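Local coordinates for Blr6230 protein (Bradyrhizobium diazoefficiens USDA 110, PDB 5NGG) that probably hydrolyses beta-lactam antibiotics as a zinc-dependent metallo-beta-lactamase of subclass B3, at residues A[42-47]-A[262-267]; A[186-191]-A[195-200]. All coordinates share one frame; numbering follows the deposited sequence. Where two conformers were deposited one is given.

Interaction 1 of 2, residues A[42-47]-A[262-267]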
ATOM      1  N   GLN A  42      -4.616   8.140 -15.385  1.00  8.63           N
ATOM      2  CA  GLN A  42      -5.243   9.049 -14.411  1.00  8.22           C
ATOM      3  C   GLN A  42      -6.457   8.333 -13.815  1.00  8.50           C
ATOM      4  O   GLN A  42      -7.408   8.014 -14.538  1.00  9.63           O
ATOM      5  CB  GLN A  42      -5.666  10.359 -15.102  1.00  9.62           C
ATOM      6  CG  GLN A  42      -6.228  11.380 -14.119  1.00 10.98           C
ATOM      7  CD  GLN A  42      -6.726  12.635 -14.800  1.00 14.41           C
ATOM      8  OE1 GLN A  42      -6.872  12.682 -16.022  1.00 18.46           O
ATOM      9  NE2 GLN A  42      -7.009  13.651 -14.014  1.00 17.12           N
ATOM     10  N   LEU A  43      -6.429   8.076 -12.514  1.00  7.79           N
ATOM     11  CA  LEU A  43      -7.444   7.291 -11.833  1.00  7.93           C
ATOM     12  C   LEU A  43      -8.611   8.182 -11.370  1.00  7.74           C
ATOM     13  O   LEU A  43      -9.773   7.924 -11.719  1.00  9.26           O
ATOM     14  CB  LEU A  43      -6.757   6.485 -10.720  1.00  7.97           C
ATOM     15  CG  LEU A  43      -7.599   5.444 -10.022  1.00  8.00           C
ATOM     16  CD1 LEU A  43      -6.693   4.354  -9.407  1.00  9.04           C
ATOM     17  CD2 LEU A  43      -8.477   6.061  -8.928  1.00  8.87           C
ATOM     18  N   ILE A  44      -8.325   9.206 -10.565  1.00  8.16           N
ATOM     19  CA  ILE A  44      -9.332  10.215 -10.192  1.00  8.61           C
ATOM     20  C   ILE A  44      -8.588  11.494  -9.834  1.00  8.65           C
ATOM     21  O   ILE A  44      -7.612  11.469  -9.109  1.00  8.90           O
ATOM     22  CB  ILE A  44     -10.254   9.749  -9.040  1.00  9.49           C
ATOM     23  CG1 ILE A  44     -11.404  10.748  -8.848  1.00 10.50           C
ATOM     24  CG2 ILE A  44      -9.482   9.482  -7.733  1.00  9.48           C
ATOM     25  CD1 ILE A  44     -12.548  10.205  -7.998  1.00 12.04           C
ATOM     26  N   ASP A  45      -9.023  12.602 -10.418  1.00  9.74           N
ATOM     27  CA  ASP A  45      -8.479  13.932 -10.128  1.00  9.72           C
ATOM     28  C   ASP A  45      -6.939  13.866 -10.237  1.00  9.44           C
ATOM     29  O   ASP A  45      -6.426  13.546 -11.318  1.00 10.73           O
ATOM     30  CB  ASP A  45      -9.017  14.432  -8.788  1.00 10.60           C
ATOM     31  CG  ASP A  45      -8.818  15.922  -8.562  1.00 13.01           C
ATOM     32  OD1 ASP A  45      -8.319  16.649  -9.463  1.00 15.65           O
ATOM     33  OD2 ASP A  45      -9.178  16.373  -7.441  1.00 14.85           O
ATOM     34  N   ASN A  46      -6.211  14.174  -9.162  1.00  8.82           N
ATOM     35  CA  ASN A  46      -4.756  14.249  -9.190  1.00  8.62           C
ATOM     36  C   ASN A  46      -4.044  12.965  -8.764  1.00  7.81           C
ATOM     37  O   ASN A  46      -2.861  13.003  -8.478  1.00  8.80           O
ATOM     38  CB  ASN A  46      -4.264  15.455  -8.385  1.00  9.64           C
ATOM     39  CG  ASN A  46      -4.645  15.443  -6.924  1.00 10.57           C
ATOM     40  OD1 ASN A  46      -5.701  14.927  -6.536  1.00 12.42           O
ATOM     41  ND2 ASN A  46      -3.820  16.097  -6.114  1.00 12.59           N
ATOM     42  N   ILE A  47      -4.754  11.837  -8.772  1.00  7.09           N
ATOM     43  CA  ILE A  47      -4.216  10.513  -8.441  1.00  6.62           C
ATOM     44  C   ILE A  47      -4.048   9.713  -9.736  1.00  6.49           C
ATOM     45  O   ILE A  47      -5.028   9.502 -10.468  1.00  7.25           O
ATOM     46  CB  ILE A  47      -5.102   9.735  -7.456  1.00  7.34           C
ATOM     47  CG1 ILE A  47      -5.298  10.493  -6.145  1.00  7.99           C
ATOM     48  CG2 ILE A  47      -4.502   8.351  -7.209  1.00  7.53           C
ATOM     49  CD1 ILE A  47      -6.315   9.886  -5.219  1.00  9.00           C
ATOM     50  N   PRO A 262     -15.694   5.067 -12.139  1.00 10.40           N
ATOM     51  CA  PRO A 262     -16.027   3.762 -11.537  1.00 10.84           C
ATOM     52  C   PRO A 262     -15.263   3.455 -10.242  1.00  9.08           C
ATOM     53  O   PRO A 262     -15.572   2.472  -9.551  1.00 10.32           O
ATOM     54  CB  PRO A 262     -15.667   2.768 -12.641  1.00 11.76           C
ATOM     55  CG  PRO A 262     -14.594   3.451 -13.409  1.00 14.86           C
ATOM     56  CD  PRO A 262     -14.957   4.907 -13.409  1.00 12.23           C
ATOM     57  N   PHE A 263     -14.245   4.274  -9.929  1.00  8.79           N
ATOM     58  CA  PHE A 263     -13.518   4.096  -8.668  1.00  8.49           C
ATOM     59  C   PHE A 263     -14.264   4.630  -7.453  1.00  8.64           C
ATOM     60  O   PHE A 263     -13.896   4.345  -6.316  1.00  8.94           O
ATOM     61  CB  PHE A 263     -12.098   4.680  -8.784  1.00  8.52           C
ATOM     62  CG  PHE A 263     -11.244   3.934  -9.786  1.00  8.47           C
ATOM     63  CD1 PHE A 263     -10.528   2.810  -9.385  1.00  8.12           C
ATOM     64  CD2 PHE A 263     -11.168   4.314 -11.114  1.00  9.44           C
ATOM     65  CE1 PHE A 263      -9.810   2.075 -10.294  1.00  8.63           C
ATOM     66  CE2 PHE A 263     -10.417   3.583 -12.034  1.00  9.79           C
ATOM     67  CZ  PHE A 263      -9.748   2.453 -11.626  1.00  9.85           C
ATOM     68  N   ILE A 264     -15.354   5.378  -7.689  1.00  8.65           N
ATOM     69  CA  ILE A 264     -16.214   5.834  -6.603  1.00  9.32           C
ATOM     70  C   ILE A 264     -17.217   4.721  -6.272  1.00  9.37           C
ATOM     71  O   ILE A 264     -18.150   4.459  -7.043  1.00 11.81           O
ATOM     72  CB  ILE A 264     -16.961   7.127  -6.991  1.00 10.19           C
ATOM     73  CG1 ILE A 264     -15.975   8.272  -7.303  1.00 10.86           C
ATOM     74  CG2 ILE A 264     -17.949   7.520  -5.890  1.00 10.58           C
ATOM     75  CD1 ILE A 264     -16.604   9.499  -7.942  1.00 11.34           C
ATOM     76  N   LYS A 265     -17.030   4.092  -5.110  1.00  9.73           N
ATOM     77  CA  LYS A 265     -17.863   2.979  -4.630  1.00 10.50           C
ATOM     78  C   LYS A 265     -17.834   3.057  -3.095  1.00 10.52           C
ATOM     79  O   LYS A 265     -17.017   2.408  -2.451  1.00 10.89           O
ATOM     80  CB  LYS A 265     -17.382   1.645  -5.199  1.00 13.20           C
ATOM     81  CG  LYS A 265     -18.285   0.441  -5.020  1.00 16.78           C
ATOM     82  CD  LYS A 265     -17.723  -0.716  -5.846  1.00 22.35           C
ATOM     83  CE  LYS A 265     -18.477  -2.019  -5.645  1.00 27.41           C
ATOM     84  N   PRO A 266     -18.695   3.903  -2.496  1.00 11.26           N
ATOM     85  CA  PRO A 266     -18.549   4.202  -1.052  1.00 12.34           C
ATOM     86  C   PRO A 266     -18.798   3.075  -0.053  1.00 12.77           C
ATOM     87  O   PRO A 266     -18.376   3.182   1.099  1.00 15.58           O
ATOM     88  CB  PRO A 266     -19.506   5.387  -0.827  1.00 12.94           C
ATOM     89  CG  PRO A 266     -19.671   6.003  -2.186  1.00 13.39           C
ATOM     90  CD  PRO A 266     -19.636   4.835  -3.140  1.00 12.16           C
ATOM     91  N   GLY A 267     -19.450   2.003  -0.488  1.00 13.51           N
ATOM     92  CA  GLY A 267     -19.656   0.833   0.389  1.00 13.71           C
ATOM     93  C   GLY A 267     -18.563  -0.228   0.283  1.00 13.54           C
ATOM     94  O   GLY A 267     -18.611  -1.264   0.958  1.00 13.76           O
TER
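The carbonyl oxygen of I47 is held by the amides of L43 and I44, the two residues whose side chains reach across to F263 and I264. The bond from L43 N to I47 O is 2.9 Å long, whereas that from I44 N is weak. Two successive residues thus face a single one on the returning chain, a classic beta bulge, and I47 N answers with a bond to I44 O that closes the type II' turn from I44 to I47. Q42 braces this turn from one side: its NE2 donates to D45 O at 2.8 Å and almost straight (172°), with the acceptor close to the plane of the Q42 amide.

Across to 262-267 there is no hydrogen bond, and the contact is made by hydrocarbon. L43 lies over one face of the F263 ring, its CG 3.7 Å from the centroid of F263 and only 3° off the ring normal, a CH-pi contact. The two methyls spread over different parts of the ring: CD2 of L43 is 3.6 Å from CG of F263, at the root of the ring, while CD1 settles near CE1. Turning CG of L43 away from its own amide nitrogen (chi1 -171°) brings the branch within reach of the ring. Beside this pair, CD1 of I44 meets CG1 of I264 at 4.0 Å, and the two isoleucine side chains cross at about a right angle.

N261 ties the backbones together, giving ND2 to L43 O and taking F263 N on OD1. The contact therefore fastens the edge strand 41-44 to the loop between helices 248-253 and 268-291, with K251 of the first helix against F263 and D190 and R195 of the hairpin 182-199 against I264.

Interaction 2 of 2, residues A[186-191]-A[195-200]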
ATOM      1  N   MET A 186      -7.223  11.144   1.709  1.00  8.59           N
ATOM      2  CA  MET A 186      -7.160  12.469   1.067  0.70 10.19           C
ATOM      3  C   MET A 186      -8.435  12.754   0.318  1.00  9.37           C
ATOM      4  O   MET A 186      -9.180  11.853  -0.038  1.00 11.45           O
ATOM      5  CB  MET A 186      -5.962  12.644   0.139  0.70 10.58           C
ATOM      6  CG  MET A 186      -5.969  11.757  -1.088  0.70 10.57           C
ATOM      7  SD  MET A 186      -4.621  12.129  -2.240  0.70 10.95           S
ATOM      8  CE  MET A 186      -5.265  13.601  -3.028  0.70 11.23           C
ATOM      9  N   THR A 187      -8.687  14.043   0.118  1.00 10.00           N
ATOM     10  CA  THR A 187      -9.855  14.491  -0.605  1.00  9.48           C
ATOM     11  C   THR A 187      -9.476  14.791  -2.062  1.00 10.20           C
ATOM     12  O   THR A 187      -8.433  15.412  -2.352  1.00 11.13           O
ATOM     13  CB  THR A 187     -10.385  15.787   0.019  1.00 11.59           C
ATOM     14  OG1 THR A 187     -10.601  15.547   1.407  1.00 13.24           O
ATOM     15  CG2 THR A 187     -11.672  16.269  -0.636  1.00 11.88           C
ATOM     16  N   VAL A 188     -10.372  14.386  -2.961  1.00  9.95           N
ATOM     17  CA  VAL A 188     -10.285  14.728  -4.392  1.00 10.19           C
ATOM     18  C   VAL A 188     -11.595  15.355  -4.824  1.00 10.50           C
ATOM     19  O   VAL A 188     -12.594  15.303  -4.084  1.00 11.42           O
ATOM     20  CB  VAL A 188      -9.957  13.490  -5.293  1.00 10.39           C
ATOM     21  CG1 VAL A 188      -8.595  12.914  -4.926  1.00 10.69           C
ATOM     22  CG2 VAL A 188     -11.048  12.430  -5.210  1.00 10.61           C
ATOM     23  N   LYS A 189     -11.603  15.903  -6.033  1.00 11.30           N
ATOM     24  CA  LYS A 189     -12.815  16.391  -6.657  1.00 11.89           C
ATOM     25  C   LYS A 189     -13.320  15.385  -7.673  1.00 13.05           C
ATOM     26  O   LYS A 189     -12.545  14.807  -8.450  1.00 15.71           O
ATOM     27  CB  LYS A 189     -12.561  17.693  -7.402  1.00 14.75           C
ATOM     28  CG  LYS A 189     -11.975  18.806  -6.570  1.00 18.08           C
ATOM     29  CD  LYS A 189     -12.770  19.147  -5.331  1.00 19.14           C
ATOM     30  CE  LYS A 189     -14.194  19.537  -5.635  1.00 21.45           C
ATOM     31  NZ  LYS A 189     -14.857  20.168  -4.457  1.00 22.58           N
ATOM     32  N   ASP A 190     -14.635  15.242  -7.693  1.00 13.77           N
ATOM     33  CA  ASP A 190     -15.351  14.602  -8.767  1.00 14.79           C
ATOM     34  C   ASP A 190     -16.376  15.634  -9.228  1.00 17.22           C
ATOM     35  O   ASP A 190     -17.378  15.900  -8.538  1.00 17.77           O
ATOM     36  CB  ASP A 190     -16.033  13.354  -8.246  1.00 16.33           C
ATOM     37  CG  ASP A 190     -16.845  12.676  -9.293  1.00 17.12           C
ATOM     38  OD1 ASP A 190     -16.272  12.335 -10.345  1.00 17.84           O
ATOM     39  OD2 ASP A 190     -18.053  12.496  -9.072  1.00 19.40           O
ATOM     40  N   GLY A 191     -16.109  16.271 -10.362  1.00 20.30           N
ATOM     41  CA  GLY A 191     -16.845  17.469 -10.753  1.00 22.41           C
ATOM     42  C   GLY A 191     -16.677  18.537  -9.675  1.00 22.34           C
ATOM     43  O   GLY A 191     -15.547  18.872  -9.291  1.00 23.40           O
ATOM     44  N   ARG A 195     -14.765  14.017  -2.786  1.00 10.16           N
ATOM     45  CA  ARG A 195     -14.814  12.585  -2.517  1.00 10.43           C
ATOM     46  C   ARG A 195     -13.586  12.206  -1.700  1.00  9.35           C
ATOM     47  O   ARG A 195     -12.478  12.694  -1.949  1.00 10.31           O
ATOM     48  CB  ARG A 195     -14.823  11.798  -3.824  1.00  9.62           C
ATOM     49  CG  ARG A 195     -16.078  11.974  -4.660  1.00 10.81           C
ATOM     50  CD  ARG A 195     -17.248  11.274  -4.011  1.00 12.63           C
ATOM     51  NE  ARG A 195     -18.475  11.361  -4.778  1.00 13.93           N
ATOM     52  CZ  ARG A 195     -19.570  10.657  -4.506  1.00 13.95           C
ATOM     53  NH1 ARG A 195     -19.602   9.805  -3.490  1.00 15.75           N
ATOM     54  NH2 ARG A 195     -20.636  10.791  -5.274  1.00 16.45           N
ATOM     55  N   GLU A 196     -13.792  11.351  -0.697  1.00  9.47           N
ATOM     56  CA  GLU A 196     -12.716  10.942   0.214  1.00  9.98           C
ATOM     57  C   GLU A 196     -12.110   9.627  -0.278  1.00  8.84           C
ATOM     58  O   GLU A 196     -12.815   8.624  -0.474  1.00  9.88           O
ATOM     59  CB  GLU A 196     -13.250  10.828   1.635  1.00 11.27           C
ATOM     60  CG  GLU A 196     -14.102  12.041   2.061  1.00 13.93           C
ATOM     61  CD  GLU A 196     -13.514  13.432   1.759  1.00 14.68           C
ATOM     62  OE1 GLU A 196     -12.286  13.592   1.877  1.00 15.64           O
ATOM     63  OE2 GLU A 196     -14.276  14.389   1.416  1.00 18.98           O
ATOM     64  N   VAL A 197     -10.794   9.631  -0.425  1.00  8.77           N
ATOM     65  CA  VAL A 197     -10.009   8.487  -0.906  1.00  8.26           C
ATOM     66  C   VAL A 197      -9.251   7.880   0.273  1.00  8.30           C
ATOM     67  O   VAL A 197      -8.689   8.631   1.078  1.00  9.19           O
ATOM     68  CB  VAL A 197      -9.006   8.952  -1.977  1.00  8.94           C
ATOM     69  CG1 VAL A 197      -8.147   7.786  -2.470  1.00  8.78           C
ATOM     70  CG2 VAL A 197      -9.701   9.649  -3.140  1.00 10.00           C
ATOM     71  N   LEU A 198      -9.218   6.548   0.353  1.00  7.98           N
ATOM     72  CA  LEU A 198      -8.310   5.869   1.275  1.00  7.93           C
ATOM     73  C   LEU A 198      -7.376   4.993   0.496  1.00  7.70           C
ATOM     74  O   LEU A 198      -7.806   4.045  -0.164  1.00  8.19           O
ATOM     75  CB  LEU A 198      -9.054   5.038   2.316  1.00  9.01           C
ATOM     76  CG  LEU A 198      -8.200   4.536   3.488  1.00  8.73           C
ATOM     77  CD1 LEU A 198      -7.815   5.685   4.399  1.00  9.59           C
ATOM     78  CD2 LEU A 198      -8.895   3.429   4.248  1.00 10.46           C
ATOM     79  N   PHE A 199      -6.063   5.247   0.642  1.00  7.34           N
ATOM     80  CA  PHE A 199      -5.044   4.276   0.245  1.00  7.14           C
ATOM     81  C   PHE A 199      -4.932   3.305   1.435  1.00  7.38           C
ATOM     82  O   PHE A 199      -4.182   3.541   2.385  1.00  8.37           O
ATOM     83  CB  PHE A 199      -3.715   4.970  -0.018  1.00  7.91           C
ATOM     84  CG  PHE A 199      -3.746   5.974  -1.142  1.00  7.60           C
ATOM     85  CD1 PHE A 199      -4.069   7.317  -0.918  1.00  8.57           C
ATOM     86  CD2 PHE A 199      -3.396   5.603  -2.430  1.00  7.93           C
ATOM     87  CE1 PHE A 199      -4.038   8.234  -1.957  1.00  8.96           C
ATOM     88  CE2 PHE A 199      -3.389   6.507  -3.465  1.00  8.53           C
ATOM     89  CZ  PHE A 199      -3.720   7.823  -3.224  1.00  8.67           C
ATOM     90  N   PHE A 200      -5.737   2.244   1.396  1.00  8.21           N
ATOM     91  CA  PHE A 200      -5.769   1.249   2.462  1.00  8.81           C
ATOM     92  C   PHE A 200      -4.443   0.488   2.434  1.00  9.19           C
ATOM     93  O   PHE A 200      -3.923   0.183   1.372  1.00 13.02           O
ATOM     94  CB  PHE A 200      -6.974   0.329   2.247  1.00  9.85           C
ATOM     95  CG  PHE A 200      -7.089  -0.764   3.280  1.00 10.61           C
ATOM     96  CD1 PHE A 200      -7.283  -0.445   4.607  1.00 11.83           C
ATOM     97  CD2 PHE A 200      -6.998  -2.121   2.920  1.00 11.61           C
ATOM     98  CE1 PHE A 200      -7.395  -1.431   5.576  1.00 13.14           C
ATOM     99  CE2 PHE A 200      -7.072  -3.112   3.889  1.00 13.08           C
ATOM    100  CZ  PHE A 200      -7.283  -2.774   5.216  1.00 14.44           C
TER
HETATM  101  O   HOH W   1     -19.287  13.040  -6.763  1.00 19.35           O
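R195 runs beside its strand partner V188 and then past D190 before its guanidinium group reaches a water and D236. Its CB lies 4.1 Å from CG2 of V188, and CG packs at 3.8 Å against CB of D190. A bend at chi2 (-71°) then directs the chain to NE, which donates to a water at 2.7 Å. That water in turn donates to OD2 of D190, so the opposite charges, too far apart for a salt bridge, are joined through one solvent molecule lying in the guanidinium plane. At the tip, NH1 forms a salt bridge with D236 OD1.

The backbones hold this arrangement in antiparallel register. V188 with R195 and M186 with V197 are hydrogen-bonded pairs, each linked in both directions; the bond from V188 N to R195 O is 2.9 Å long. Between them T187 and E196 form a non-hydrogen-bonded pair, whose side chains lie alongside one another on the opposite face of the sheet from R195. There OG1 of T187 donates at 2.6 Å to OE1 of E196, which accepts on its syn lone pair, the side of the other carboxylate oxygen; the glutamate chain, bent at chi2, folds back to place it there. On the face of R195, CG2 of V188 meets CG2 of V197 at 3.7 Å, the two valines crossing nearly at right angles, and I47 packs on both.

The strands diverge clearly from exact antiparallel (133°), a twisted beta hairpin within the second of the two beta sheets of the metallo-beta-lactamase fold.

In the fold
The two interactions adjoin, their centres about 7 Å apart, but differ in what they join. Interaction 1 is a buried, apolar tertiary contact between residues far apart in sequence: the first sheet's edge strand and a loop near the C-terminal helix. Interaction 2 pairs neighbouring strands of a hairpin in the second sheet through backbone hydrogen bonds; its valine face is buried, while its polar pairs lie nearer solvent. They meet at two points. D45 OD2 accepts K189 N, linking the turn in 42-47 to the hairpin, and I264 touches both hairpin strands. Together they connect the edge strand of the first sheet, two interior strands of the second and the 262-267 loop.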